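Local coordinates for protein Poly(Beta-D-mannuronate) lyase (PDB 7O79) that probably acts as a poly(beta-D-mannuronate) lyase, cleaving alginate-type polysaccharide, and is built as a right-handed parallel beta-helix, at residues I24-G29 / I48-D53; V34-N39 / V58-E63; S64-D69 / S89-N94; L73-L78 / C98-T103; N102-D107 / V450-S455. One frame throughout, in Å; residues are numbered along the deposited sequence.

In the fold
The five contacts lie on the N-terminal coils of a parallel beta-helix, with centres about 9 to 17 Å apart. Contacts 1 and 4 are rungs of one face: strand 48-52 pairs with 23-26 in contact 1 and is itself the neighbour of 73-83, which pairs with 99-106 in contact 4. Contact 3 is a rung of another face, where strand 65-68 stands between 35-38 and 89-93. Contact 2 joins faces through the interior, beside contacts 1 and 3. Contact 5 begins where contact 4 ends, sharing Asn102 and Thr103, and brings the C-terminal tail back from 343 residues away. Segments about one turn apart in the sequence thus stack coil upon coil, while the tail ties back to an early coil.

Contact 1 of 5, residues I24-G29 / I48-D53; sequences ILMQPG and ITLKAD
The carboxylate of Asp53 and the side-chain amide of Gln27 are the flat groups that meet here, with planes 70° apart, so that they neither stack nor lie edge to edge in one plane. Gln27 NE2 comes 3.3 Å from Asp53 OD2, but the angle is too poor for a hydrogen bond; NE2 turns instead to Gln4 OE1, in a weak hydrogen bond. The other oxygen of Asp53, OD1, sits against the aliphatic start of Leu25, 3.0 Å from its CB, and takes its hydrogen bond from Gln4 NE2. Just after the strand, Asp53 N gives an almost straight hydrogen bond (3.0 Å) to Met26 O, which closes the ladder. The earlier rungs are those of a regular parallel pair: Ile24 N to Thr49 O at 2.6 Å, then Lys51 N to Ile24 O and Met26 N to Lys51 O.

On the face of Ile24, Met26 and Leu50, the CD1 methyl of Leu50 does the touching. With CG anti to the backbone N (chi1 178°), Leu50 brings CD1 within 3.7 Å of Ile24 CG2, while Met26 SD, on a chain bent at its last torsion, approaches the same methyl at 3.8 Å. Branched and flexible apolar chains suit this buried side. On the other face, Leu25 and the extended Lys51 run alongside each other, CD2 to CE 3.7 Å, the lysine lending CG and CE to the leucine methyl.

Strand 3-5 pairs with the far edge of 23-26, strand 73-83 with that of 48-52, and Leu11 of helix 8-17 covers Ile24, Met26 and Leu50, consistent with an N-terminal cap on the beta-helix.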
# COMPACT_ATOMS: atom_id res chain seq x y z
N ILE A 24 14.71 -21.04 -18.53
CA ILE A 24 16.13 -20.78 -18.30
C ILE A 24 16.39 -21.07 -16.83
O ILE A 24 15.76 -20.46 -15.95
CB ILE A 24 16.50 -19.33 -18.67
CG1 ILE A 24 16.05 -19.04 -20.10
CG2 ILE A 24 18.01 -19.09 -18.53
CD1 ILE A 24 16.13 -17.54 -20.51
N LEU A 25 17.28 -22.02 -16.56
CA LEU A 25 17.50 -22.58 -15.23
C LEU A 25 18.89 -22.19 -14.74
O LEU A 25 19.89 -22.60 -15.34
CB LEU A 25 17.35 -24.10 -15.24
CG LEU A 25 16.13 -24.79 -15.86
CD1 LEU A 25 16.14 -26.28 -15.55
CD2 LEU A 25 14.82 -24.18 -15.40
N MET A 26 18.95 -21.41 -13.66
CA MET A 26 20.23 -20.95 -13.13
C MET A 26 20.83 -21.95 -12.14
O MET A 26 20.13 -22.50 -11.28
CB MET A 26 20.10 -19.58 -12.45
CG MET A 26 19.68 -18.45 -13.39
SD MET A 26 18.98 -17.00 -12.56
CE MET A 26 20.46 -16.02 -12.26
N GLN A 27 22.14 -22.17 -12.25
CA GLN A 27 22.81 -23.10 -11.36
C GLN A 27 22.97 -22.50 -9.96
O GLN A 27 23.08 -21.28 -9.80
CB GLN A 27 24.18 -23.49 -11.93
CG GLN A 27 24.10 -24.31 -13.20
CD GLN A 27 23.85 -25.78 -12.91
OE1 GLN A 27 24.22 -26.30 -11.85
NE2 GLN A 27 23.21 -26.47 -13.85
N PRO A 28 22.98 -23.34 -8.93
CA PRO A 28 23.07 -22.83 -7.55
C PRO A 28 24.40 -22.15 -7.30
O PRO A 28 25.43 -22.47 -7.91
CB PRO A 28 22.92 -24.08 -6.67
CG PRO A 28 22.56 -25.18 -7.56
CD PRO A 28 22.88 -24.81 -8.97
N GLY A 29 24.38 -21.20 -6.36
CA GLY A 29 25.56 -20.50 -5.92
C GLY A 29 25.31 -19.02 -5.87
O GLY A 29 24.17 -18.55 -5.95
N ILE A 48 7.93 -17.44 -21.10
CA ILE A 48 9.30 -17.87 -20.90
C ILE A 48 9.66 -17.63 -19.45
O ILE A 48 9.33 -16.59 -18.87
CB ILE A 48 10.28 -17.15 -21.86
CG1 ILE A 48 9.99 -17.54 -23.31
CG2 ILE A 48 11.74 -17.46 -21.52
CD1 ILE A 48 10.68 -16.68 -24.31
N THR A 49 10.31 -18.61 -18.84
CA THR A 49 10.57 -18.64 -17.41
C THR A 49 12.07 -18.62 -17.15
O THR A 49 12.81 -19.42 -17.72
CB THR A 49 9.93 -19.87 -16.78
OG1 THR A 49 8.52 -19.87 -17.05
CG2 THR A 49 10.17 -19.90 -15.25
N LEU A 50 12.50 -17.68 -16.33
CA LEU A 50 13.82 -17.70 -15.71
C LEU A 50 13.62 -18.16 -14.28
O LEU A 50 12.77 -17.62 -13.57
CB LEU A 50 14.44 -16.31 -15.72
CG LEU A 50 15.82 -16.11 -15.07
CD1 LEU A 50 16.87 -17.04 -15.69
CD2 LEU A 50 16.25 -14.66 -15.10
N LYS A 51 14.38 -19.18 -13.84
CA LYS A 51 14.23 -19.65 -12.47
C LYS A 51 15.50 -20.35 -12.01
O LYS A 51 16.36 -20.71 -12.81
CB LYS A 51 13.03 -20.58 -12.32
CG LYS A 51 13.12 -21.88 -13.06
CD LYS A 51 11.82 -22.60 -12.80
CE LYS A 51 11.72 -23.95 -13.45
NZ LYS A 51 10.36 -24.49 -13.10
N ALA A 52 15.58 -20.57 -10.69
CA ALA A 52 16.66 -21.35 -10.09
C ALA A 52 16.42 -22.85 -10.27
O ALA A 52 15.28 -23.30 -10.19
CB ALA A 52 16.78 -21.01 -8.60
N ASP A 53 17.49 -23.61 -10.54
CA ASP A 53 17.38 -25.07 -10.46
C ASP A 53 16.76 -25.52 -9.15
O ASP A 53 15.92 -26.43 -9.12
CB ASP A 53 18.75 -25.73 -10.64
CG ASP A 53 19.24 -25.68 -12.07
OD1 ASP A 53 18.38 -25.73 -12.97
OD2 ASP A 53 20.46 -25.49 -12.30

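Contact 2 of 5, residues V34-N39 / V58-E63; sequences VKILFN and VMLSGE
Leu60 reaches across to Val34 and Ile36 with its two methyls, and these touches are the heart of the contact. Its CD2 lies 3.8 Å from Val34 CB, the branch point of the valine. Its CD1 meets the end of Ile36, 3.9 Å from CD1 of the isoleucine, and the two side chains cross at about a right angle. Ile36 can extend this far because its CG1 stands anti to the carbonyl carbon (chi1 -62°), which carries CD1 toward the leucine.

Trp31 packs on Leu60 and Leu11 of helix 8-17 on Ile36. The backbone that places them is held by polar side chains at the turn: Ser64 OG is hydrogen-bonded to both Ser61 O and Val34 N, a polar tie between the segments, and Asp33 OD1 to Glu63 N. Gly62, with positive phi, suits the bend between Ser61 and Glu63.

Strand 35-38 is paired with 65-68, and 58-62 with 29-32 and 73-83, so the two segments belong to different faces of the beta-helix. With no direct hydrogen bond between them, their side chains meet through dispersion and burial of hydrocarbon, a chemistry that depends on shape and for which branched aliphatic residues are well suited.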
# COMPACT_ATOMS: atom_id res chain seq x y z
N VAL A 34 25.13 -9.01 -11.08
CA VAL A 34 24.44 -9.39 -12.32
C VAL A 34 23.22 -8.51 -12.49
O VAL A 34 22.26 -8.60 -11.71
CB VAL A 34 24.05 -10.88 -12.34
CG1 VAL A 34 23.55 -11.26 -13.75
CG2 VAL A 34 25.25 -11.75 -11.96
N LYS A 35 23.23 -7.67 -13.52
CA LYS A 35 22.07 -6.88 -13.90
C LYS A 35 21.30 -7.68 -14.94
O LYS A 35 21.71 -7.77 -16.10
CB LYS A 35 22.49 -5.51 -14.44
CG LYS A 35 21.37 -4.64 -14.97
CD LYS A 35 21.95 -3.41 -15.67
CE LYS A 35 20.89 -2.39 -16.09
NZ LYS A 35 19.58 -2.52 -15.35
N ILE A 36 20.19 -8.28 -14.53
CA ILE A 36 19.41 -9.15 -15.40
C ILE A 36 18.44 -8.29 -16.19
O ILE A 36 17.47 -7.77 -15.63
CB ILE A 36 18.68 -10.22 -14.58
CG1 ILE A 36 19.69 -11.09 -13.85
CG2 ILE A 36 17.81 -11.08 -15.47
CD1 ILE A 36 19.06 -12.06 -12.88
N LEU A 37 18.64 -8.21 -17.50
CA LEU A 37 17.72 -7.53 -18.38
C LEU A 37 16.94 -8.60 -19.14
O LEU A 37 17.36 -9.08 -20.16
CB LEU A 37 18.41 -6.57 -19.34
CG LEU A 37 19.24 -5.41 -18.80
CD1 LEU A 37 19.78 -4.60 -19.94
CD2 LEU A 37 18.49 -4.54 -17.80
N PHE A 38 15.79 -8.97 -18.61
CA PHE A 38 14.98 -10.05 -19.14
C PHE A 38 14.04 -9.53 -20.21
O PHE A 38 13.01 -8.99 -19.93
CB PHE A 38 14.23 -10.68 -17.97
CG PHE A 38 13.69 -12.04 -18.22
CD1 PHE A 38 14.11 -12.82 -19.26
CD2 PHE A 38 12.75 -12.55 -17.34
CE1 PHE A 38 13.59 -14.07 -19.45
CE2 PHE A 38 12.23 -13.81 -17.51
CZ PHE A 38 12.66 -14.58 -18.57
N ASN A 39 14.44 -9.77 -21.44
CA ASN A 39 13.73 -9.30 -22.59
C ASN A 39 13.53 -10.33 -23.65
O ASN A 39 13.34 -9.98 -24.78
CB ASN A 39 14.40 -8.09 -23.21
CG ASN A 39 15.73 -8.42 -23.86
OD1 ASN A 39 16.34 -9.42 -23.57
ND2 ASN A 39 16.17 -7.56 -24.74
N VAL A 58 19.97 -19.83 -5.37
CA VAL A 58 20.63 -18.90 -6.27
C VAL A 58 20.62 -17.54 -5.61
O VAL A 58 19.54 -16.97 -5.39
CB VAL A 58 19.92 -18.85 -7.63
CG1 VAL A 58 20.36 -17.63 -8.41
CG2 VAL A 58 20.16 -20.14 -8.42
N MET A 59 21.80 -16.99 -5.29
CA MET A 59 21.86 -15.74 -4.55
C MET A 59 22.50 -14.67 -5.43
O MET A 59 23.68 -14.78 -5.79
CB MET A 59 22.60 -15.90 -3.22
CG MET A 59 22.75 -14.59 -2.44
SD MET A 59 24.00 -14.59 -1.15
CE MET A 59 23.22 -15.55 0.12
N LEU A 60 21.72 -13.66 -5.78
CA LEU A 60 22.17 -12.54 -6.58
C LEU A 60 22.68 -11.45 -5.64
O LEU A 60 21.92 -10.91 -4.83
CB LEU A 60 21.02 -12.03 -7.46
CG LEU A 60 20.77 -12.93 -8.67
CD1 LEU A 60 19.33 -12.91 -9.12
CD2 LEU A 60 21.67 -12.47 -9.81
N SER A 61 23.98 -11.13 -5.74
CA SER A 61 24.68 -10.32 -4.75
C SER A 61 25.38 -9.15 -5.45
O SER A 61 25.28 -8.98 -6.68
CB SER A 61 25.69 -11.18 -3.98
OG SER A 61 26.66 -11.69 -4.88
N GLY A 62 26.09 -8.33 -4.67
CA GLY A 62 26.69 -7.14 -5.26
C GLY A 62 25.60 -6.25 -5.81
O GLY A 62 24.47 -6.25 -5.32
N GLU A 63 25.90 -5.51 -6.87
CA GLU A 63 24.84 -4.79 -7.55
C GLU A 63 24.18 -5.67 -8.60
O GLU A 63 24.44 -5.59 -9.81
CB GLU A 63 25.29 -3.44 -8.10
CG GLU A 63 25.57 -2.58 -6.92
CD GLU A 63 25.96 -1.20 -7.25
OE1 GLU A 63 26.11 -0.94 -8.45
OE2 GLU A 63 25.99 -0.38 -6.31

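Contact 3 of 5, residues S64-D69 / S89-N94; sequences SSLSFD and SVIQFN
Phe68 and Phe93 leave their strands with nearly the same first torsion (chi1 -66° and -69°), CG anti to the carbonyl carbon in each, and so their rings point the same way on adjacent coils. The result is an offset stack with planes only 7° apart and centroids 4.6 Å apart. Phe93 CE2 lies over one face of the Phe68 ring, near its rim, while Gln92 O sits at that ring's edge, in plane. Phe122 continues the stack on the next coil, an aromatic ladder inside the beta-helix.

Backbone hydrogen bonds of a parallel ladder join the strands, among them Phe68 N to Gln92 O at 2.8 Å. At their end Asp69 and Asn94 lie side by side, and Asn94 ND2 donates to Asp69 OD1 over 2.9 Å. The amide's other atom, OD1, accepts from Gln92 NE2 (2.9 Å), and a water bonded to Ser67 OG takes a further bond from ND2 at 3.0 Å. A leucine in place of Asn94 would probably leave Asp69 OD1 and Gln92 NE2 without their mates and break the link through the water.

An amide suits this position, since it donates to a carboxylate and accepts from a second amide at once; apolar stacking inside and polar bonding outside thus secure the same rung.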
# COMPACT_ATOMS: atom_id res chain seq x y z
N SER A 64 23.28 -6.51 -8.10
CA SER A 64 22.39 -7.33 -8.91
C SER A 64 21.00 -6.72 -8.93
O SER A 64 20.58 -6.05 -7.98
CB SER A 64 22.34 -8.75 -8.36
OG SER A 64 23.59 -9.36 -8.55
N SER A 65 20.28 -6.95 -10.03
CA SER A 65 18.95 -6.39 -10.22
C SER A 65 18.30 -7.18 -11.34
O SER A 65 18.97 -7.91 -12.08
CB SER A 65 19.01 -4.89 -10.55
OG SER A 65 19.73 -4.70 -11.76
N LEU A 66 16.98 -7.02 -11.46
CA LEU A 66 16.18 -7.73 -12.45
C LEU A 66 15.15 -6.77 -13.03
O LEU A 66 14.46 -6.08 -12.28
CB LEU A 66 15.47 -8.93 -11.81
CG LEU A 66 14.28 -9.56 -12.53
CD1 LEU A 66 14.73 -10.33 -13.76
CD2 LEU A 66 13.54 -10.49 -11.57
N SER A 67 15.06 -6.76 -14.36
CA SER A 67 14.12 -5.94 -15.12
C SER A 67 13.34 -6.83 -16.07
O SER A 67 13.94 -7.52 -16.90
CB SER A 67 14.85 -4.84 -15.90
OG SER A 67 15.50 -3.95 -15.02
N PHE A 68 12.01 -6.80 -15.97
CA PHE A 68 11.13 -7.46 -16.93
C PHE A 68 10.91 -6.48 -18.08
O PHE A 68 10.21 -5.48 -17.91
CB PHE A 68 9.78 -7.81 -16.30
CG PHE A 68 9.84 -8.85 -15.20
CD1 PHE A 68 10.07 -8.48 -13.89
CD2 PHE A 68 9.61 -10.19 -15.48
CE1 PHE A 68 10.09 -9.43 -12.87
CE2 PHE A 68 9.62 -11.14 -14.47
CZ PHE A 68 9.87 -10.76 -13.16
N ASP A 69 11.50 -6.74 -19.24
CA ASP A 69 11.46 -5.76 -20.33
C ASP A 69 10.80 -6.30 -21.59
O ASP A 69 11.04 -5.76 -22.68
CB ASP A 69 12.86 -5.25 -20.68
CG ASP A 69 13.58 -4.63 -19.48
OD1 ASP A 69 12.90 -4.08 -18.58
OD2 ASP A 69 14.82 -4.69 -19.43
N SER A 89 15.66 0.43 -8.74
CA SER A 89 14.86 -0.58 -8.05
C SER A 89 15.54 -1.93 -8.19
O SER A 89 16.18 -2.22 -9.21
CB SER A 89 13.42 -0.65 -8.59
OG SER A 89 12.67 -1.66 -7.91
N VAL A 90 15.43 -2.76 -7.16
CA VAL A 90 16.03 -4.09 -7.26
C VAL A 90 15.32 -4.91 -8.35
O VAL A 90 15.97 -5.55 -9.19
CB VAL A 90 15.98 -4.81 -5.90
CG1 VAL A 90 16.44 -6.24 -6.04
CG2 VAL A 90 16.84 -4.06 -4.89
N ILE A 91 14.00 -4.89 -8.35
CA ILE A 91 13.20 -5.60 -9.34
C ILE A 91 12.30 -4.59 -10.02
O ILE A 91 11.71 -3.72 -9.36
CB ILE A 91 12.37 -6.72 -8.67
CG1 ILE A 91 13.29 -7.85 -8.21
CG2 ILE A 91 11.32 -7.26 -9.66
CD1 ILE A 91 12.70 -8.73 -7.16
N GLN A 92 12.17 -4.69 -11.34
CA GLN A 92 11.38 -3.71 -12.07
C GLN A 92 10.53 -4.36 -13.15
O GLN A 92 11.05 -5.11 -13.99
CB GLN A 92 12.28 -2.62 -12.66
CG GLN A 92 11.50 -1.42 -13.18
CD GLN A 92 12.32 -0.14 -13.25
OE1 GLN A 92 13.26 0.06 -12.47
NE2 GLN A 92 11.99 0.72 -14.21
N PHE A 93 9.22 -4.09 -13.12
CA PHE A 93 8.27 -4.57 -14.13
C PHE A 93 8.12 -3.46 -15.17
O PHE A 93 7.38 -2.50 -14.94
CB PHE A 93 6.91 -4.91 -13.52
CG PHE A 93 6.91 -6.13 -12.61
CD1 PHE A 93 7.27 -6.02 -11.27
CD2 PHE A 93 6.52 -7.38 -13.09
CE1 PHE A 93 7.27 -7.14 -10.43
CE2 PHE A 93 6.50 -8.51 -12.25
CZ PHE A 93 6.87 -8.39 -10.93
N ASN A 94 8.80 -3.59 -16.31
CA ASN A 94 8.76 -2.58 -17.36
C ASN A 94 7.84 -2.95 -18.52
O ASN A 94 7.82 -2.22 -19.52
CB ASN A 94 10.16 -2.29 -17.91
CG ASN A 94 11.01 -1.51 -16.94
OD1 ASN A 94 10.55 -0.52 -16.37
ND2 ASN A 94 12.26 -1.94 -16.75
O HOH W 1 15.81 -3.34 -11.69
O HOH W 2 14.90 -1.24 -15.54

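Contact 4 of 5, residues L73-L78 / C98-T103; sequences LVVEGL and CKLENT
Glu101 and Glu76 stand side by side on neighbouring rungs of the parallel beta-helix, in a row of long polar side chains on one sheet face. From CB, Glu101 sets out with CG in the crowded position between backbone N and carbonyl carbon (chi1 51°). This swings CG to 3.1 Å from Glu76 OE1, and CD follows at the same separation from that oxygen. At the tip, OE1 comes within 2.5 Å of Glu76 OE1, so close that one of the acids probably holds a proton. The same Glu101 OE1 receives a salt bridge from Lys99 NZ at 2.6 Å, arriving from well above the carboxylate plane, whereas OE2 is bonded to Gln130 NE2 on the next coil. A leucine here would probably leave Lys99 NZ without its salt-bridge partner and Gln130 NE2 without its acceptor.

Lys99 runs alongside Val74, its CE against the valine methyls. On the opposite, inward side Val75 CG1 packs against Leu100 CD1 at 3.6 Å, a fitting pair of branched chains for the core. Backbone bonds alternate from Lys99 N to Leu73 O onward, ending with Gly77 N to Glu101 O at 3.1 Å; Gly77 has positive phi, which glycine tolerates easily. Glu101 O has a second donor above its carbonyl plane, Thr103 OG1 at 3.2 Å, and the same hydroxyl oxygen takes a weak bond of 3.4 Å from Leu78 N.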
# COMPACT_ATOMS: atom_id res chain seq x y z
N LEU A 73 6.73 -12.90 -19.26
CA LEU A 73 7.94 -13.46 -18.68
C LEU A 73 7.72 -13.75 -17.20
O LEU A 73 7.12 -12.95 -16.48
CB LEU A 73 9.12 -12.50 -18.85
CG LEU A 73 9.46 -12.13 -20.30
CD1 LEU A 73 10.69 -11.24 -20.34
CD2 LEU A 73 9.68 -13.41 -21.11
N VAL A 74 8.24 -14.89 -16.76
CA VAL A 74 8.08 -15.37 -15.39
C VAL A 74 9.46 -15.54 -14.79
O VAL A 74 10.36 -16.09 -15.43
CB VAL A 74 7.29 -16.69 -15.35
CG1 VAL A 74 7.14 -17.19 -13.91
CG2 VAL A 74 5.94 -16.55 -16.05
N VAL A 75 9.62 -15.10 -13.54
CA VAL A 75 10.85 -15.28 -12.79
C VAL A 75 10.48 -15.96 -11.48
O VAL A 75 9.56 -15.52 -10.80
CB VAL A 75 11.58 -13.95 -12.53
CG1 VAL A 75 12.67 -14.13 -11.49
CG2 VAL A 75 12.15 -13.39 -13.84
N GLU A 76 11.19 -17.05 -11.15
CA GLU A 76 10.85 -17.85 -9.98
C GLU A 76 12.09 -18.20 -9.17
O GLU A 76 13.14 -18.51 -9.74
CB GLU A 76 10.16 -19.15 -10.37
CG GLU A 76 9.06 -18.97 -11.37
CD GLU A 76 8.08 -20.11 -11.33
OE1 GLU A 76 6.93 -19.90 -10.88
OE2 GLU A 76 8.46 -21.22 -11.75
N GLY A 77 11.96 -18.17 -7.84
CA GLY A 77 12.91 -18.84 -6.97
C GLY A 77 14.22 -18.14 -6.68
O GLY A 77 15.14 -18.78 -6.16
N LEU A 78 14.34 -16.83 -6.95
CA LEU A 78 15.59 -16.12 -6.73
C LEU A 78 15.71 -15.59 -5.29
O LEU A 78 14.74 -15.49 -4.55
CB LEU A 78 15.74 -14.96 -7.72
CG LEU A 78 15.65 -15.34 -9.20
CD1 LEU A 78 16.04 -14.16 -10.08
CD2 LEU A 78 16.52 -16.57 -9.47
N CYS A 98 3.80 -9.93 -16.83
CA CYS A 98 4.90 -10.70 -16.27
C CYS A 98 4.58 -11.12 -14.84
O CYS A 98 3.65 -10.60 -14.21
CB CYS A 98 6.21 -9.91 -16.32
SG CYS A 98 6.73 -9.51 -18.01
N LYS A 99 5.35 -12.08 -14.32
CA LYS A 99 5.12 -12.61 -13.00
C LYS A 99 6.43 -12.86 -12.27
O LYS A 99 7.35 -13.45 -12.83
CB LYS A 99 4.31 -13.92 -13.05
CG LYS A 99 3.99 -14.48 -11.65
CD LYS A 99 2.97 -15.64 -11.69
CE LYS A 99 3.27 -16.62 -12.82
NZ LYS A 99 3.00 -18.04 -12.44
N LEU A 100 6.49 -12.43 -11.02
CA LEU A 100 7.56 -12.79 -10.10
C LEU A 100 6.98 -13.66 -9.01
O LEU A 100 5.97 -13.30 -8.40
CB LEU A 100 8.20 -11.55 -9.47
CG LEU A 100 9.27 -11.86 -8.41
CD1 LEU A 100 10.49 -12.44 -9.10
CD2 LEU A 100 9.65 -10.63 -7.59
N GLU A 101 7.59 -14.81 -8.75
CA GLU A 101 7.11 -15.59 -7.63
C GLU A 101 8.25 -16.38 -7.00
O GLU A 101 9.30 -16.59 -7.61
CB GLU A 101 5.93 -16.49 -8.02
CG GLU A 101 6.08 -17.36 -9.23
CD GLU A 101 4.78 -18.15 -9.49
OE1 GLU A 101 4.67 -18.79 -10.54
OE2 GLU A 101 3.87 -18.14 -8.62
N ASN A 102 8.03 -16.73 -5.73
CA ASN A 102 8.95 -17.54 -4.93
C ASN A 102 10.33 -16.89 -4.82
O ASN A 102 11.34 -17.57 -4.78
CB ASN A 102 9.06 -18.96 -5.48
CG ASN A 102 9.22 -20.00 -4.37
OD1 ASN A 102 8.86 -19.75 -3.22
ND2 ASN A 102 9.74 -21.18 -4.71
N THR A 103 10.36 -15.56 -4.71
CA THR A 103 11.59 -14.79 -4.65
C THR A 103 11.66 -14.01 -3.34
O THR A 103 10.63 -13.55 -2.83
CB THR A 103 11.68 -13.84 -5.86
OG1 THR A 103 11.76 -14.64 -7.05
CG2 THR A 103 12.89 -12.88 -5.78

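Contact 5 of 5, residues N102-D107 / V450-S455; sequences NTAIVD and VGVKWS
Trp454 and Asn102 cross obliquely, amide and indole planes 67° apart, where the C-terminal tail of the chain returns along the outside of the parallel beta-helix and docks on an early coil. The indole approaches edge first: NE1 donates to the backbone oxygen Asn102 O over 3.0 Å. That oxygen lies in the ring plane, yet the donor stands 46° out of the carbonyl plane, so the bond is well set on the tryptophan side and tilted on the other. The first torsion of Trp454 (chi1 55°), which puts CG between backbone N and carbonyl carbon, folds the ring back on its own segment, with Val452 CG2 centred over one face.

The asparagine side chain turns to the tail's backbone: Asn102 OD1 accepts a nearly straight bond from Lys453 N, also 3.0 Å long and in the carbonyl plane. A short amide fits here, since one residue can offer both its main-chain and its side-chain oxygen to the tail. Asn102 also has positive phi and psi, a left-handed backbone conformation that asparagine adopts readily.

Beyond it Ala104 points toward the tail, and its small methyl lets two larger side chains come close. Trp454 CH2 comes obliquely to 3.5 Å from Ala104 CB, while Val452 CG1 reaches the same methyl at 4.0 Å. Leu79 and Ala55 add to the indole's surroundings, Ser133 OG bonds Val452 N, and Lys453 makes a cation-pi contact with Tyr131. Closer still, Val452 CG1 rests 3.3 Å from Thr103 O.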
# COMPACT_ATOMS: atom_id res chain seq x y z
N ASN A 102 8.03 -16.73 -5.73
CA ASN A 102 8.95 -17.54 -4.93
C ASN A 102 10.33 -16.89 -4.82
O ASN A 102 11.34 -17.57 -4.78
CB ASN A 102 9.06 -18.96 -5.48
CG ASN A 102 9.22 -20.00 -4.37
OD1 ASN A 102 8.86 -19.75 -3.22
ND2 ASN A 102 9.74 -21.18 -4.71
N THR A 103 10.36 -15.56 -4.71
CA THR A 103 11.59 -14.79 -4.65
C THR A 103 11.66 -14.01 -3.34
O THR A 103 10.63 -13.55 -2.83
CB THR A 103 11.68 -13.84 -5.86
OG1 THR A 103 11.76 -14.64 -7.05
CG2 THR A 103 12.89 -12.88 -5.78
N ALA A 104 12.85 -13.89 -2.77
CA ALA A 104 13.04 -13.13 -1.55
C ALA A 104 14.12 -12.07 -1.75
O ALA A 104 15.03 -12.24 -2.57
CB ALA A 104 13.41 -14.02 -0.36
N ILE A 105 13.98 -10.97 -1.03
CA ILE A 105 14.99 -9.92 -0.95
C ILE A 105 15.28 -9.76 0.53
O ILE A 105 14.37 -9.50 1.32
CB ILE A 105 14.51 -8.60 -1.55
CG1 ILE A 105 14.15 -8.76 -3.02
CG2 ILE A 105 15.61 -7.56 -1.44
CD1 ILE A 105 13.67 -7.46 -3.65
N VAL A 106 16.55 -9.92 0.92
CA VAL A 106 16.92 -10.00 2.34
C VAL A 106 18.02 -8.99 2.62
O VAL A 106 19.10 -9.07 2.01
CB VAL A 106 17.36 -11.43 2.72
CG1 VAL A 106 17.88 -11.48 4.16
CG2 VAL A 106 16.21 -12.42 2.53
N ASP A 107 17.75 -8.05 3.53
CA ASP A 107 18.71 -7.01 3.94
C ASP A 107 19.57 -6.46 2.81
O ASP A 107 20.77 -6.22 2.99
CB ASP A 107 19.62 -7.52 5.06
CG ASP A 107 18.85 -8.04 6.24
OD1 ASP A 107 17.82 -7.42 6.58
OD2 ASP A 107 19.26 -9.06 6.83
N VAL A 450 2.16 -17.42 3.19
CA VAL A 450 2.60 -16.26 2.42
C VAL A 450 4.12 -16.31 2.31
O VAL A 450 4.80 -17.04 3.04
CB VAL A 450 2.17 -14.94 3.07
CG1 VAL A 450 0.65 -14.81 3.09
CG2 VAL A 450 2.74 -14.86 4.46
N GLY A 451 4.66 -15.50 1.39
CA GLY A 451 6.08 -15.46 1.14
C GLY A 451 6.57 -16.71 0.41
O GLY A 451 5.80 -17.54 -0.09
N VAL A 452 7.91 -16.84 0.38
CA VAL A 452 8.55 -17.94 -0.34
C VAL A 452 8.29 -19.26 0.38
O VAL A 452 8.05 -19.31 1.59
CB VAL A 452 10.05 -17.68 -0.50
CG1 VAL A 452 10.28 -16.39 -1.27
CG2 VAL A 452 10.77 -17.68 0.84
N LYS A 453 8.34 -20.36 -0.38
CA LYS A 453 8.14 -21.69 0.21
C LYS A 453 9.40 -22.20 0.90
O LYS A 453 9.33 -22.83 1.96
CB LYS A 453 7.68 -22.67 -0.86
CG LYS A 453 6.64 -22.09 -1.80
CD LYS A 453 5.34 -21.78 -1.08
CE LYS A 453 4.23 -21.43 -2.06
NZ LYS A 453 2.90 -21.97 -1.61
N TRP A 454 10.57 -21.94 0.31
CA TRP A 454 11.87 -22.19 0.92
C TRP A 454 12.14 -21.22 2.08
O TRP A 454 11.29 -20.42 2.47
CB TRP A 454 12.90 -22.18 -0.20
CG TRP A 454 12.86 -20.92 -1.01
CD1 TRP A 454 12.08 -20.71 -2.11
CD2 TRP A 454 13.65 -19.74 -0.84
NE1 TRP A 454 12.30 -19.46 -2.62
CE2 TRP A 454 13.27 -18.84 -1.86
CE3 TRP A 454 14.63 -19.35 0.08
CZ2 TRP A 454 13.83 -17.57 -1.99
CZ3 TRP A 454 15.19 -18.09 -0.05
CH2 TRP A 454 14.79 -17.21 -1.08
N SER A 455 13.33 -21.31 2.68
CA SER A 455 13.56 -20.77 4.02
C SER A 455 14.42 -19.51 4.03
O SER A 455 15.51 -19.48 3.44
CB SER A 455 14.19 -21.82 4.93
OG SER A 455 14.13 -21.38 6.28